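PDB 4H6U: alpha-tubulin N-acetyltransferase from Danio rerio, which catalyses the transfer of an acetyl group from acetyl coenzyme A to a lysine of alpha-tubulin, using a GNAT-type acetyltransferase core. Local coordinates for residues 95-100 / 115-120. The protein carries 1 engineered substitution. Numbering follows the deposited sequence.
With PO4 (phosphate ion), chain E.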
# COMPACT_ATOMS: atom_id res chain seq x y z
N LEU A 95 1.03 9.93 -3.83
CA LEU A 95 -0.39 10.03 -3.92
C LEU A 95 -0.92 8.61 -4.00
O LEU A 95 -0.52 7.82 -4.88
CB LEU A 95 -0.79 10.83 -5.16
CG LEU A 95 -2.24 10.88 -5.60
CD1 LEU A 95 -3.01 11.59 -4.50
CD2 LEU A 95 -2.40 11.63 -6.97
N LYS A 96 -1.85 8.31 -3.12
CA LYS A 96 -2.43 6.97 -3.08
C LYS A 96 -3.94 7.05 -3.31
O LYS A 96 -4.66 7.84 -2.67
CB LYS A 96 -2.13 6.33 -1.73
CG LYS A 96 -2.53 4.85 -1.60
CD LYS A 96 -2.22 4.39 -0.17
CE LYS A 96 -2.74 3.05 0.19
NZ LYS A 96 -2.22 2.72 1.56
N VAL A 97 -4.41 6.29 -4.28
CA VAL A 97 -5.84 6.22 -4.54
C VAL A 97 -6.29 4.81 -4.49
O VAL A 97 -5.47 3.89 -4.56
CB VAL A 97 -6.23 6.79 -5.91
CG1 VAL A 97 -5.94 8.26 -5.96
CG2 VAL A 97 -5.52 6.03 -7.01
N GLY A 98 -7.60 4.65 -4.36
CA GLY A 98 -8.17 3.33 -4.39
C GLY A 98 -9.68 3.43 -4.37
O GLY A 98 -10.25 4.40 -3.86
N TYR A 99 -10.30 2.38 -4.90
CA TYR A 99 -11.76 2.21 -4.85
C TYR A 99 -12.16 1.71 -3.47
O TYR A 99 -11.52 0.86 -2.88
CB TYR A 99 -12.26 1.24 -5.95
CG TYR A 99 -12.05 1.77 -7.35
CD1 TYR A 99 -12.90 2.75 -7.87
CD2 TYR A 99 -11.01 1.33 -8.14
CE1 TYR A 99 -12.71 3.27 -9.13
CE2 TYR A 99 -10.80 1.84 -9.41
CZ TYR A 99 -11.65 2.80 -9.90
OH TYR A 99 -11.43 3.29 -11.17
N LYS A 100 -13.25 2.28 -2.97
CA LYS A 100 -13.78 1.97 -1.66
C LYS A 100 -15.31 1.95 -1.74
O LYS A 100 -15.91 2.82 -2.37
CB LYS A 100 -13.36 3.05 -0.66
CG LYS A 100 -12.75 2.58 0.65
CD LYS A 100 -11.30 2.15 0.53
CE LYS A 100 -10.83 1.76 1.91
NZ LYS A 100 -9.46 1.20 1.97
N GLU A 115 -19.27 3.14 -5.14
CA GLU A 115 -17.88 2.73 -4.98
C GLU A 115 -16.95 3.51 -5.90
O GLU A 115 -16.45 3.00 -6.89
CB GLU A 115 -17.74 1.22 -5.23
CG GLU A 115 -16.33 0.72 -4.85
CD GLU A 115 -16.09 -0.76 -5.08
OE1 GLU A 115 -17.02 -1.48 -5.48
OE2 GLU A 115 -14.93 -1.18 -4.86
N PRO A 116 -16.71 4.78 -5.55
CA PRO A 116 -15.89 5.73 -6.31
C PRO A 116 -14.42 5.53 -6.03
O PRO A 116 -14.07 4.81 -5.09
CB PRO A 116 -16.31 7.08 -5.76
CG PRO A 116 -16.62 6.78 -4.29
CD PRO A 116 -17.21 5.36 -4.29
N LEU A 117 -13.59 6.18 -6.84
CA LEU A 117 -12.17 6.22 -6.59
C LEU A 117 -11.91 7.23 -5.48
O LEU A 117 -12.48 8.32 -5.50
CB LEU A 117 -11.43 6.64 -7.86
CG LEU A 117 -9.91 6.49 -7.75
CD1 LEU A 117 -9.60 5.01 -7.78
CD2 LEU A 117 -9.22 7.20 -8.89
N CYS A 118 -11.12 6.86 -4.48
CA CYS A 118 -10.87 7.76 -3.36
C CYS A 118 -9.42 8.12 -3.29
O CYS A 118 -8.54 7.30 -3.59
CB CYS A 118 -11.25 7.10 -2.04
SG CYS A 118 -12.91 6.54 -1.97
N VAL A 119 -9.16 9.33 -2.82
CA VAL A 119 -7.81 9.69 -2.43
C VAL A 119 -7.62 9.28 -0.98
O VAL A 119 -8.43 9.64 -0.13
CB VAL A 119 -7.51 11.19 -2.58
CG1 VAL A 119 -6.07 11.47 -2.13
CG2 VAL A 119 -7.74 11.61 -4.01
N LEU A 120 -6.59 8.47 -0.73
CA LEU A 120 -6.30 7.91 0.60
C LEU A 120 -5.10 8.56 1.27
O LEU A 120 -5.01 8.59 2.49
CB LEU A 120 -6.10 6.39 0.47
CG LEU A 120 -7.29 5.67 -0.19
CD1 LEU A 120 -7.05 4.21 -0.50
CD2 LEU A 120 -8.49 5.81 0.68
P PO4 E . -2.82 -0.69 1.35
O1 PO4 E . -1.43 -0.82 1.92
O2 PO4 E . -3.68 -1.88 1.71
O3 PO4 E . -3.55 0.50 1.95
O4 PO4 E . -2.65 -0.53 -0.15
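Leu-117 sets its CD1 methyl over the centre of one face of the Tyr-99 ring, a CH-pi contact 3.6 Å from the ring centroid and 9° off the ring normal. Tyr-99 swings its ring beside its own backbone N (chi1 -66°), which brings it alongside the Leu-117 backbone, while the CG of Leu-117 meets Val-97 CB at 4.1 Å. An alanine at Tyr-99 removes the aromatic face under Leu-117 CD1 and would probably leave that methyl loosely packed. On the same sheet face, the side chains of Leu-95 and Val-119 cross at about a right angle, and Met-141 of helix 133-145 covers Leu-95 and Val-97. Antiparallel strands 90-99 and 117-124 are joined by a reciprocal pair between Gly-98 and Cys-118, with Cys-118 N to Gly-98 O at 2.7 Å, and by Leu-120 N to Lys-96 O at 2.8 Å. Leu-120 CD1 lies 3.9 Å from Gly-98 N. Lys-96, fully extended, gives NZ to phosphate O3 at 2.6 Å; this ion, probably from the crystallisation liquor, is also hydrogen-bonded by Lys-96 and His-74 of the second subunit. This central GNAT strand pair thus combines an apolar face toward the helix with backbone bonding that fixes the strand where Leu-120 touches acetyl coenzyme A, consistent with shaping that pocket.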